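Local coordinates for polyhedrin (Orgyia pseudotsugata cypovirus 5, PDB 5A8U), which forms the crystalline lattice of the viral occlusion bodies, called polyhedra, which protect virus particles from the outside environment until insect larvae ingest them, at residues S24-G29 and T202-G207; V118-T123 and D168-K173. One frame throughout, in Å; residues are numbered along the deposited sequence.

Contact 1: residues S24-G29 and T202-G207; sequences SSSNSG and TNEMGG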
loop_
_atom_site.group_PDB
_atom_site.type_symbol
_atom_site.label_atom_id
_atom_site.label_comp_id
_atom_site.label_asym_id
_atom_site.label_seq_id
_atom_site.Cartn_x
_atom_site.Cartn_y
_atom_site.Cartn_z
ATOM N N SER A 24 -2.164 -2.006 -27.063
ATOM C CA SER A 24 -2.305 -3.461 -26.997
ATOM C C SER A 24 -1.095 -4.178 -26.415
ATOM O O SER A 24 -1.193 -5.367 -26.105
ATOM C CB SER A 24 -2.588 -4.049 -28.390
ATOM O OG SER A 24 -3.817 -3.584 -28.911
ATOM N N SER A 25 0.036 -3.476 -26.286
ATOM C CA SER A 25 1.274 -4.081 -25.767
ATOM C C SER A 25 1.134 -4.318 -24.274
ATOM O O SER A 25 0.623 -3.456 -23.568
ATOM C CB SER A 25 2.479 -3.163 -26.006
ATOM O OG SER A 25 3.657 -3.682 -25.384
ATOM N N SER A 26 1.590 -5.479 -23.798
ATOM C CA SER A 26 1.585 -5.738 -22.371
ATOM C C SER A 26 2.479 -4.756 -21.631
ATOM O O SER A 26 2.419 -4.678 -20.421
ATOM C CB SER A 26 2.040 -7.171 -22.056
ATOM O OG SER A 26 1.130 -8.121 -22.580
ATOM N N ASN A 27 3.315 -4.015 -22.355
ATOM C CA ASN A 27 4.192 -3.042 -21.711
ATOM C C ASN A 27 3.741 -1.581 -21.838
ATOM O O ASN A 27 4.442 -0.668 -21.397
ATOM C CB ASN A 27 5.630 -3.240 -22.180
ATOM C CG ASN A 27 6.201 -4.546 -21.684
ATOM O OD1 ASN A 27 6.585 -5.418 -22.473
ATOM N ND2 ASN A 27 6.227 -4.707 -20.366
ATOM N N SER A 28 2.559 -1.380 -22.420
ATOM C CA SER A 28 1.895 -0.078 -22.355
ATOM C C SER A 28 1.169 0.033 -21.023
ATOM O O SER A 28 1.133 -0.919 -20.239
ATOM C CB SER A 28 0.879 0.065 -23.489
ATOM O OG SER A 28 -0.178 -0.870 -23.340
ATOM N N GLY A 29 0.586 1.193 -20.767
ATOM C CA GLY A 29 -0.124 1.401 -19.523
ATOM C C GLY A 29 -1.624 1.219 -19.614
ATOM O O GLY A 29 -2.245 1.545 -20.623
ATOM N N THR A 202 -0.785 -17.135 -23.762
ATOM C CA THR A 202 0.195 -17.292 -22.702
ATOM C C THR A 202 -0.180 -16.452 -21.478
ATOM O O THR A 202 -0.533 -15.276 -21.598
ATOM C CB THR A 202 1.612 -16.907 -23.170
ATOM O OG1 THR A 202 1.951 -17.679 -24.324
ATOM C CG2 THR A 202 2.622 -17.198 -22.057
ATOM N N ASN A 203 -0.116 -17.067 -20.306
ATOM C CA ASN A 203 -0.516 -16.378 -19.087
ATOM C C ASN A 203 0.636 -15.537 -18.560
ATOM O O ASN A 203 1.596 -16.077 -18.023
ATOM C CB ASN A 203 -0.927 -17.397 -18.030
ATOM C CG ASN A 203 -1.513 -16.754 -16.793
ATOM O OD1 ASN A 203 -1.341 -15.558 -16.559
ATOM N ND2 ASN A 203 -2.173 -17.561 -15.969
ATOM N N GLU A 204 0.537 -14.222 -18.736
ATOM C CA GLU A 204 1.597 -13.306 -18.318
ATOM C C GLU A 204 1.474 -12.863 -16.860
ATOM O O GLU A 204 2.225 -11.991 -16.395
ATOM C CB GLU A 204 1.637 -12.101 -19.260
ATOM C CG GLU A 204 2.114 -12.508 -20.639
ATOM C CD GLU A 204 2.099 -11.384 -21.635
ATOM O OE1 GLU A 204 1.629 -10.274 -21.303
ATOM O OE2 GLU A 204 2.587 -11.617 -22.752
ATOM N N MET A 205 0.531 -13.464 -16.136
ATOM C CA MET A 205 0.446 -13.221 -14.698
ATOM C C MET A 205 1.135 -14.333 -13.918
ATOM O O MET A 205 1.204 -14.272 -12.698
ATOM C CB MET A 205 -1.008 -13.085 -14.228
ATOM C CG MET A 205 -1.625 -11.761 -14.546
ATOM S SD MET A 205 -0.761 -10.355 -13.792
ATOM C CE MET A 205 -0.929 -10.644 -12.017
ATOM N N GLY A 206 1.642 -15.347 -14.613
ATOM C CA GLY A 206 2.295 -16.460 -13.941
ATOM C C GLY A 206 3.384 -17.102 -14.785
ATOM O O GLY A 206 3.848 -16.517 -15.771
ATOM N N GLY A 207 3.797 -18.310 -14.409
ATOM C CA GLY A 207 4.848 -18.978 -15.162
ATOM C C GLY A 207 6.138 -18.167 -15.215
ATOM O O GLY A 207 6.616 -17.646 -14.187
#
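Ser26 and Glu204 meet because both side chains leave the backbone in the same way, with OG of Ser26 (chi1 -64°) and CG of Glu204 (chi1 -69°) each opposite its own carbonyl carbon; beyond CG the glutamate runs straight out (chi2 177°) and spans the gap between two loops. The CA atoms of Ser26 and Glu204 stay 8.6 Å apart, so a long acidic side chain suits one side and a small hydroxyl the other. Ser26 OG donates to Glu204 OE1 over a short 2.6 Å, entering by the syn lone pair, on the side of the other carboxylate oxygen.

Each partner sits in a type I beta turn, Ser25 to Ser28 and Asn203 to Gly206. In the first, Ser25 OG accepts from Asn27 N at 3.1 Å, an ST turn; in the second, Asn203 OD1 accepts from Met205 N at 2.8 Å, an Asx turn. Ser25 O is gripped twice, by Ser28 N and by Ser28 OG, the latter 2.7 Å away.

Glu52 brings a second carboxylate close to Glu204 OE1, which may raise the proton affinity of one of the two, while Arg198 offers OE2 a long, weak ion pair. The contact joins the loop between helix 6-21 and strand 30-37 to the loop between strand 189-195 and helix 210-216.

Contact 2: residues V118-T123 and D168-K173; sequences VDWNAT and DRMAGK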
loop_
_atom_site.group_PDB
_atom_site.type_symbol
_atom_site.label_atom_id
_atom_site.label_comp_id
_atom_site.label_asym_id
_atom_site.label_seq_id
_atom_site.Cartn_x
_atom_site.Cartn_y
_atom_site.Cartn_z
ATOM N N VAL A 118 -8.001 -3.290 -22.233
ATOM C CA VAL A 118 -8.438 -3.917 -20.990
ATOM C C VAL A 118 -9.369 -5.087 -21.283
ATOM O O VAL A 118 -10.145 -5.045 -22.229
ATOM C CB VAL A 118 -9.151 -2.862 -20.108
ATOM C CG1 VAL A 118 -9.944 -3.511 -18.927
ATOM C CG2 VAL A 118 -8.136 -1.805 -19.638
ATOM N N ASP A 119 -9.248 -6.156 -20.507
ATOM C CA ASP A 119 -10.235 -7.242 -20.537
ATOM C C ASP A 119 -11.496 -6.716 -19.857
ATOM O O ASP A 119 -11.710 -6.962 -18.673
ATOM C CB ASP A 119 -9.665 -8.469 -19.796
ATOM C CG ASP A 119 -10.576 -9.706 -19.885
ATOM O OD1 ASP A 119 -11.587 -9.665 -20.615
ATOM O OD2 ASP A 119 -10.257 -10.749 -19.261
ATOM N N TRP A 120 -12.314 -5.961 -20.593
ATOM C CA TRP A 120 -13.443 -5.252 -19.984
ATOM C C TRP A 120 -14.377 -6.135 -19.155
ATOM O O TRP A 120 -14.795 -5.739 -18.073
ATOM C CB TRP A 120 -14.263 -4.487 -21.023
ATOM C CG TRP A 120 -13.407 -3.670 -21.936
ATOM C CD1 TRP A 120 -13.052 -3.973 -23.221
ATOM C CD2 TRP A 120 -12.762 -2.424 -21.628
ATOM N NE1 TRP A 120 -12.236 -2.983 -23.737
ATOM C CE2 TRP A 120 -12.039 -2.031 -22.775
ATOM C CE3 TRP A 120 -12.725 -1.604 -20.492
ATOM C CZ2 TRP A 120 -11.300 -0.845 -22.829
ATOM C CZ3 TRP A 120 -11.984 -0.423 -20.554
ATOM C CH2 TRP A 120 -11.286 -0.064 -21.709
ATOM N N ASN A 121 -14.689 -7.325 -19.661
ATOM C CA ASN A 121 -15.609 -8.231 -18.969
ATOM C C ASN A 121 -15.136 -8.604 -17.577
ATOM O O ASN A 121 -15.952 -8.944 -16.719
ATOM C CB ASN A 121 -15.843 -9.518 -19.763
ATOM C CG ASN A 121 -16.623 -9.289 -21.039
ATOM O OD1 ASN A 121 -17.478 -8.408 -21.112
ATOM N ND2 ASN A 121 -16.348 -10.105 -22.050
ATOM N N ALA A 122 -13.820 -8.556 -17.363
ATOM C CA ALA A 122 -13.214 -9.039 -16.119
ATOM C C ALA A 122 -13.108 -7.976 -15.011
ATOM O O ALA A 122 -12.691 -8.279 -13.897
ATOM C CB ALA A 122 -11.835 -9.658 -16.397
ATOM N N THR A 123 -13.484 -6.743 -15.311
ATOM C CA THR A 123 -13.365 -5.682 -14.316
ATOM C C THR A 123 -14.249 -5.949 -13.102
ATOM O O THR A 123 -15.437 -6.257 -13.254
ATOM C CB THR A 123 -13.744 -4.328 -14.950
ATOM O OG1 THR A 123 -12.811 -4.033 -16.002
ATOM C CG2 THR A 123 -13.727 -3.221 -13.912
ATOM N N ASP A 168 -11.366 7.554 -33.415
ATOM C CA ASP A 168 -12.168 6.460 -33.963
ATOM C C ASP A 168 -12.151 5.171 -33.134
ATOM O O ASP A 168 -12.790 4.188 -33.509
ATOM C CB ASP A 168 -11.776 6.174 -35.424
ATOM C CG ASP A 168 -10.312 5.808 -35.583
ATOM O OD1 ASP A 168 -9.512 6.086 -34.663
ATOM O OD2 ASP A 168 -9.956 5.245 -36.643
ATOM N N ARG A 169 -11.442 5.177 -32.006
ATOM C CA ARG A 169 -11.341 3.978 -31.166
ATOM C C ARG A 169 -11.996 4.186 -29.808
ATOM O O ARG A 169 -12.050 5.316 -29.319
ATOM C CB ARG A 169 -9.873 3.586 -30.975
ATOM C CG ARG A 169 -9.232 2.955 -32.207
ATOM C CD ARG A 169 -9.756 1.537 -32.425
ATOM N NE ARG A 169 -9.292 0.945 -33.679
ATOM C CZ ARG A 169 -10.045 0.806 -34.767
ATOM N NH1 ARG A 169 -11.309 1.215 -34.759
ATOM N NH2 ARG A 169 -9.536 0.256 -35.865
ATOM N N MET A 170 -12.491 3.108 -29.196
ATOM C CA MET A 170 -12.947 3.191 -27.809
ATOM C C MET A 170 -11.742 3.150 -26.874
ATOM O O MET A 170 -11.055 2.134 -26.791
ATOM C CB MET A 170 -13.931 2.074 -27.443
ATOM C CG MET A 170 -14.546 2.285 -26.045
ATOM S SD MET A 170 -15.396 0.869 -25.327
ATOM C CE MET A 170 -14.007 -0.181 -24.858
ATOM N N ALA A 171 -11.484 4.251 -26.170
ATOM C CA ALA A 171 -10.280 4.360 -25.345
ATOM C C ALA A 171 -10.481 3.808 -23.938
ATOM O O ALA A 171 -9.557 3.284 -23.313
ATOM C CB ALA A 171 -9.819 5.811 -25.268
ATOM N N GLY A 172 -11.682 3.954 -23.415
ATOM C CA GLY A 172 -11.940 3.483 -22.077
ATOM C C GLY A 172 -13.424 3.396 -21.829
ATOM O O GLY A 172 -14.235 3.554 -22.746
ATOM N N LYS A 173 -13.785 3.118 -20.582
ATOM C CA LYS A 173 -15.181 3.074 -20.183
ATOM C C LYS A 173 -15.331 3.756 -18.841
ATOM O O LYS A 173 -14.398 3.778 -18.030
ATOM C CB LYS A 173 -15.692 1.635 -20.085
ATOM C CG LYS A 173 -15.564 0.831 -21.372
ATOM C CD LYS A 173 -16.427 -0.420 -21.213
ATOM C CE LYS A 173 -16.361 -1.381 -22.358
ATOM N NZ LYS A 173 -17.500 -2.354 -22.152
#
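Trp120 and Met170 make the Met-aromatic part of the contact, reaching toward each other. Met170 CG is anti to the backbone N (chi1 -172°), and a bend at chi3 (74°) brings the methyl obliquely against the rim of the indole, with Met170 CE 3.4 Å from Trp120 CE2. The sulfur stands farther back, Met170 SD lying above the ring face at 5.4 Å from the centroid of the six-membered ring of Trp120. An unbranched, flexible thioether suits this place because its methyl can settle against a flat group.

The CH-pi part belongs to Lys173, whose extended chain passes over the face of the indole, on the same side of the ring as Met170. Its CE lies 4.0 Å from the centroid of the five-membered ring of Trp120, while Lys173 CG rests 3.8 Å from Trp120 CE3.

Backbone contacts complete the surround. Gly172 CA comes within 3.6 Å of Trp120 CH2, and Ala171 O lies at the ring edge. On the other face of the Trp120 ring, Val118 O of the same segment lies 3.2 Å above the plane, toward the rim. Ala171 and Gly172 form a classic beta bulge facing Leu164 of strand 162-166.

The loop 118-123 leads from strand 109-115 of the six-stranded sheet to strand 124-128 of the three-stranded sheet, and strand 169-178 is a neighbour of 109-115 in the first.

The direct contact between the loop and the strand is therefore mainly dispersion with a CH-pi component, the broad indole being the common surface. Lysine suits the place because its methylenes lie on the ring while its ammonium bonds to Asn158 OD1 beyond.

Overall arrangement
The two contacts lie on the same side of the chain's centre, with their own centres 16 Å apart and their nearest atoms about 7 Å apart, so they do not touch. In sequence, both segments of contact 2 fall between those of contact 1, which brings together parts of the chain 173 residues apart. Contact 1 is a small polar link, contact 2 a larger apolar one centred on an indole. Strand 189-195 connects with both: Val118 and Thr123 pack on its Val194, and the loop bearing Glu204 follows it. Both regions also reach other subunits: Met205 packs on Val214 of the third subunit and Ala122 on Arg211 of that same neighbouring subunit.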